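Local atomic coordinates of SusD/RagB family nutrient-binding outer membrane lipoprotein (Bacteroides vulgatus, PDB entry 4F7A), a protein that probably binds sugars, perhaps mucin O-glycans, at the outer membrane as a SusD-like lipoprotein. Residues A344-I349 with E354-C359; Y231-S236 with F339-A344. One frame throughout, in Å; residues are numbered along the deposited sequence.

Contact 1 (A344-I349 with E354-C359)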
loop_
_atom_site.group_PDB
_atom_site.type_symbol
_atom_site.label_atom_id
_atom_site.label_comp_id
_atom_site.label_asym_id
_atom_site.label_seq_id
_atom_site.Cartn_x
_atom_site.Cartn_y
_atom_site.Cartn_z
ATOM N N ALA A 344 6.218 12.655 11.349
ATOM C CA ALA A 344 5.576 13.145 12.574
ATOM C C ALA A 344 6.470 14.197 13.225
ATOM O O ALA A 344 5.988 15.243 13.666
ATOM C CB ALA A 344 5.250 11.995 13.549
ATOM N N SER A 345 7.774 13.942 13.257
ATOM C CA SER A 345 8.730 14.914 13.817
ATOM C C SER A 345 8.770 16.180 12.987
ATOM O O SER A 345 8.746 17.282 13.528
ATOM C CB SER A 345 10.117 14.293 13.938
ATOM O OG SER A 345 10.108 13.322 14.969
ATOM N N LEU A 346 8.797 16.023 11.664
ATOM C CA LEU A 346 8.782 17.179 10.770
ATOM C C LEU A 346 7.557 18.065 10.985
ATOM O O LEU A 346 7.638 19.307 10.877
ATOM C CB LEU A 346 8.856 16.720 9.311
ATOM C CG LEU A 346 9.236 17.766 8.289
ATOM C CD1 LEU A 346 10.600 18.299 8.623
ATOM C CD2 LEU A 346 9.183 17.161 6.866
ATOM N N ARG A 347 6.420 17.436 11.268
ATOM C CA ARG A 347 5.154 18.159 11.522
ATOM C C ARG A 347 4.984 18.628 12.967
ATOM O O ARG A 347 3.983 19.288 13.299
ATOM C CB ARG A 347 3.971 17.251 11.142
ATOM C CG ARG A 347 3.838 17.025 9.661
ATOM C CD ARG A 347 2.728 16.047 9.340
ATOM N NE ARG A 347 2.635 15.838 7.905
ATOM C CZ ARG A 347 1.919 16.594 7.064
ATOM N NH1 ARG A 347 1.172 17.605 7.497
ATOM N NH2 ARG A 347 1.932 16.330 5.780
ATOM N N GLY A 348 5.944 18.309 13.834
ATOM C CA GLY A 348 5.873 18.691 15.250
ATOM C C GLY A 348 4.862 17.897 16.065
ATOM O O GLY A 348 4.366 18.373 17.094
ATOM N N ILE A 349 4.518 16.690 15.614
ATOM C CA ILE A 349 3.499 15.911 16.281
ATOM C C ILE A 349 4.004 14.529 16.684
ATOM O O ILE A 349 3.214 13.605 16.881
ATOM C CB ILE A 349 2.180 15.852 15.437
ATOM C CG1 ILE A 349 2.392 15.176 14.079
ATOM C CG2 ILE A 349 1.620 17.270 15.244
ATOM C CD1 ILE A 349 1.115 15.194 13.171
ATOM N N GLU A 354 12.886 12.769 19.232
ATOM C CA GLU A 354 13.646 12.324 18.073
ATOM C C GLU A 354 13.372 13.247 16.883
ATOM O O GLU A 354 12.264 13.744 16.699
ATOM C CB GLU A 354 13.310 10.863 17.739
ATOM C CG GLU A 354 11.835 10.617 17.373
ATOM C CD GLU A 354 11.447 9.136 17.347
ATOM O OE1 GLU A 354 12.164 8.286 17.933
ATOM O OE2 GLU A 354 10.400 8.829 16.742
ATOM N N SER A 355 14.403 13.490 16.092
ATOM C CA SER A 355 14.320 14.433 15.005
ATOM C C SER A 355 13.922 13.741 13.723
ATOM O O SER A 355 14.058 12.511 13.575
ATOM C CB SER A 355 15.650 15.151 14.802
ATOM O OG SER A 355 16.629 14.290 14.246
ATOM N N ALA A 356 13.426 14.550 12.793
ATOM C CA ALA A 356 13.140 14.073 11.463
ATOM C C ALA A 356 14.381 13.417 10.846
ATOM O O ALA A 356 14.252 12.356 10.232
ATOM C CB ALA A 356 12.592 15.181 10.560
ATOM N N LYS A 357 15.567 14.018 11.008
ATOM C CA LYS A 357 16.772 13.442 10.380
ATOM C C LYS A 357 17.087 12.066 10.943
ATOM O O LYS A 357 17.345 11.130 10.172
ATOM C CB LYS A 357 17.999 14.350 10.519
ATOM C CG LYS A 357 19.178 13.908 9.645
ATOM C CD LYS A 357 20.354 14.865 9.727
ATOM C CE LYS A 357 21.562 14.361 8.928
ATOM N NZ LYS A 357 22.226 13.221 9.594
ATOM N N GLN A 358 17.047 11.935 12.257
ATOM C CA GLN A 358 17.362 10.691 12.922
ATOM C C GLN A 358 16.437 9.593 12.445
ATOM O O GLN A 358 16.886 8.489 12.203
ATOM C CB GLN A 358 17.200 10.806 14.449
ATOM C CG GLN A 358 18.293 11.598 15.140
ATOM C CD GLN A 358 18.000 11.873 16.636
ATOM O OE1 GLN A 358 16.865 12.161 17.040
ATOM N NE2 GLN A 358 19.049 11.810 17.449
ATOM N N CYS A 359 15.143 9.892 12.376
ATOM C CA CYS A 359 14.159 8.907 11.925
ATOM C C CYS A 359 14.317 8.555 10.433
ATOM O O CYS A 359 14.203 7.393 10.049
ATOM C CB CYS A 359 12.757 9.382 12.211
ATOM S SG CYS A 359 12.403 9.505 14.019
#

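Contact 2 (Y231-S236 with F339-A344)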
loop_
_atom_site.group_PDB
_atom_site.type_symbol
_atom_site.label_atom_id
_atom_site.label_comp_id
_atom_site.label_asym_id
_atom_site.label_seq_id
_atom_site.Cartn_x
_atom_site.Cartn_y
_atom_site.Cartn_z
ATOM N N TYR A 231 3.563 -0.804 24.292
ATOM C CA TYR A 231 3.977 -1.993 23.533
ATOM C C TYR A 231 4.897 -1.674 22.342
ATOM O O TYR A 231 5.504 -2.579 21.789
ATOM C CB TYR A 231 2.769 -2.827 23.076
ATOM C CG TYR A 231 2.069 -3.499 24.230
ATOM C CD1 TYR A 231 1.063 -2.851 24.920
ATOM C CD2 TYR A 231 2.450 -4.779 24.666
ATOM C CE1 TYR A 231 0.433 -3.461 25.991
ATOM C CE2 TYR A 231 1.814 -5.387 25.742
ATOM C CZ TYR A 231 0.809 -4.707 26.408
ATOM O OH TYR A 231 0.146 -5.271 27.490
ATOM N N GLY A 232 5.001 -0.399 21.968
ATOM C CA GLY A 232 5.969 0.035 20.968
ATOM C C GLY A 232 5.430 -0.030 19.556
ATOM O O GLY A 232 4.277 -0.394 19.353
ATOM N N VAL A 233 6.283 0.354 18.595
ATOM C CA VAL A 233 5.988 0.249 17.177
ATOM C C VAL A 233 7.108 -0.576 16.547
ATOM O O VAL A 233 8.138 -0.844 17.181
ATOM C CB VAL A 233 5.881 1.633 16.495
ATOM C CG1 VAL A 233 4.668 2.447 17.038
ATOM C CG2 VAL A 233 7.188 2.453 16.649
ATOM N N ILE A 234 6.895 -1.002 15.312
ATOM C CA ILE A 234 7.860 -1.860 14.634
ATOM C C ILE A 234 9.109 -1.058 14.295
ATOM O O ILE A 234 9.025 -0.015 13.654
ATOM C CB ILE A 234 7.231 -2.507 13.379
ATOM C CG1 ILE A 234 6.043 -3.399 13.795
ATOM C CG2 ILE A 234 8.286 -3.370 12.631
ATOM C CD1 ILE A 234 5.194 -3.839 12.645
ATOM N N GLU A 235 10.269 -1.550 14.749
ATOM C CA GLU A 235 11.561 -0.879 14.552
ATOM C C GLU A 235 12.608 -1.733 13.842
ATOM O O GLU A 235 13.550 -1.188 13.276
ATOM C CB GLU A 235 12.117 -0.453 15.921
ATOM C CG GLU A 235 11.263 0.642 16.551
ATOM C CD GLU A 235 11.781 1.137 17.886
ATOM O OE1 GLU A 235 12.807 0.637 18.357
ATOM O OE2 GLU A 235 11.156 2.045 18.467
ATOM N N SER A 236 12.426 -3.051 13.882
ATOM C CA SER A 236 13.345 -4.004 13.251
ATOM C C SER A 236 12.666 -4.720 12.101
ATOM O O SER A 236 11.522 -5.142 12.231
ATOM C CB SER A 236 13.788 -5.066 14.271
ATOM O OG SER A 236 14.487 -6.116 13.617
ATOM N N PHE A 339 9.971 6.128 8.739
ATOM C CA PHE A 339 9.657 7.281 7.880
ATOM C C PHE A 339 8.376 7.992 8.351
ATOM O O PHE A 339 8.238 9.198 8.197
ATOM C CB PHE A 339 9.547 6.861 6.414
ATOM C CG PHE A 339 10.853 6.442 5.797
ATOM C CD1 PHE A 339 11.921 7.318 5.753
ATOM C CD2 PHE A 339 11.024 5.172 5.283
ATOM C CE1 PHE A 339 13.137 6.935 5.192
ATOM C CE2 PHE A 339 12.225 4.784 4.695
ATOM C CZ PHE A 339 13.286 5.662 4.660
ATOM N N LEU A 340 7.432 7.237 8.913
ATOM C CA LEU A 340 6.241 7.834 9.516
ATOM C C LEU A 340 6.640 8.669 10.728
ATOM O O LEU A 340 6.138 9.775 10.930
ATOM C CB LEU A 340 5.215 6.749 9.911
ATOM C CG LEU A 340 4.482 6.075 8.756
ATOM C CD1 LEU A 340 3.786 4.740 9.173
ATOM C CD2 LEU A 340 3.481 7.076 8.131
ATOM N N ARG A 341 7.540 8.142 11.551
ATOM C CA ARG A 341 8.068 8.897 12.677
ATOM C C ARG A 341 8.839 10.135 12.213
ATOM O O ARG A 341 8.744 11.196 12.835
ATOM C CB ARG A 341 8.964 8.020 13.537
ATOM C CG ARG A 341 8.192 6.961 14.287
ATOM C CD ARG A 341 9.066 5.827 14.776
ATOM N NE ARG A 341 9.886 6.156 15.929
ATOM C CZ ARG A 341 10.434 5.248 16.742
ATOM N NH1 ARG A 341 10.291 3.951 16.520
ATOM N NH2 ARG A 341 11.131 5.646 17.804
ATOM N N ALA A 342 9.570 10.013 11.102
ATOM C CA ALA A 342 10.278 11.171 10.552
ATOM C C ALA A 342 9.287 12.280 10.172
ATOM O O ALA A 342 9.507 13.471 10.436
ATOM C CB ALA A 342 11.127 10.762 9.332
ATOM N N GLU A 343 8.191 11.900 9.534
ATOM C CA GLU A 343 7.219 12.886 9.147
ATOM C C GLU A 343 6.534 13.492 10.371
ATOM O O GLU A 343 6.250 14.699 10.401
ATOM C CB GLU A 343 6.165 12.273 8.212
ATOM C CG GLU A 343 5.074 13.313 7.824
ATOM C CD GLU A 343 4.086 12.817 6.775
ATOM O OE1 GLU A 343 4.186 11.647 6.343
ATOM O OE2 GLU A 343 3.183 13.622 6.404
ATOM N N ALA A 344 6.218 12.655 11.349
ATOM C CA ALA A 344 5.576 13.145 12.574
ATOM C C ALA A 344 6.470 14.197 13.225
ATOM O O ALA A 344 5.988 15.243 13.666
ATOM C CB ALA A 344 5.250 11.995 13.549
HETATM O O HOH W 1 10.043 2.537 13.855
HETATM O O HOH W 2 12.574 3.935 19.773
#

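Contact 1 (A344-I349 with E354-C359)
S345 OG donates to the backbone carbonyl of E354, with 2.8 Å between OG and O, reaching it from above the carbonyl plane (42° out of it). The hydroxyl lies beside its own backbone N and opposite the carbonyl carbon (chi1 -70°), which aims it at the chain just ahead of helix 356-371. S345 CB comes along too, 3.5 Å from A356 N, so the start of that helix sits close against the serine. With an alanine here the E354 carbonyl is likely to lose this donor, leaving the chain ahead of the helix less firmly held. Two successive helices joined by a short loop form a helical hairpin, consistent with the TPR-like fold: helix 334-346 ends in a Schellman motif, with G348 at positive phi, and helix 356-371 begins with a capping box. In the box S355 N donates to Q358 OE1 (3.0 Å) while Q358 N donates back to S355 OG (3.1 Å). Apolar contact is thin: the A356 methyl faces L346, CB to CD1 4.2 Å, and L346 also packs on helix 416-431. The E354 carboxylate turns to other partners, R341 and N350.

Contact 2 (Y231-S236 with F339-A344)
R341 reaches from helix 334-346 to the loop 231-236 and holds E235 by a salt bridge: its NH1 donates to E235 OE2 at 2.9 Å, with a nearly straight N-H...O angle of 168°. The acceptor lies close to the guanidinium plane, at its edge, yet the donor stands above the carboxylate plane, and the two flat groups are 43° apart. This is therefore a single-oxygen grip and not a flat two-pronged pairing. A bend at chi3 (75°) turns the guanidinium so that NH1 meets E235 OE2, whereas the glutamate is extended beyond CG and crosses the arginine at about a right angle. The tight part lies on the V233 side, where CG2 of this buried valine comes within 3.4 Å of R341 NH1, obliquely to the guanidinium. Beside V233 and I234 a first water bridges the loop backbone to the arginine, donating to I234 O and accepting from R341 NH1 (3.0 Å from its oxygen). NH1 thus serves both the carboxylate and this water. The backbones themselves stay far apart, V233 CA to R341 CA being 10.0 Å, so the long arginine spans the distance. Toward exposed E235 the contact is looser: a second water donates to E235 OE2, 2.7 Å from its oxygen, and accepts from R341 NH2. R341 has a further carboxylate partner in E354 and makes a cation-pi contact with W338; the indole NE1 of W338 donates to E235 O. The arginine probably stabilises the ionised form of both carboxylates. The arrangement is a water-bridged arginine-glutamate salt bridge that ties the irregular link between helix 216-228 and strand 241-243 to a helix of the TPR-like, SusD-type fold.

Both contacts use helix 334-346 and share A344, but contact 1 joins its C-terminal end to the next helix along the chain, while contact 2 ties its side to a loop more than a hundred residues earlier. Contact 1 lies at the surface, its centre about 22 Å from the chain centre, and relies on a serine-to-backbone bond and a little apolar packing of L346 on A356. Contact 2, its centre about 17 Å from the chain centre and mostly buried, depends on ionic and water-mediated bonds. The contact centres are about 10 Å apart, and a salt bridge joins them directly, R341 NH2 to E354 OE1 2.8 Å. Small-residue packing also joins them, with C359 CB 3.4 Å from A342 N.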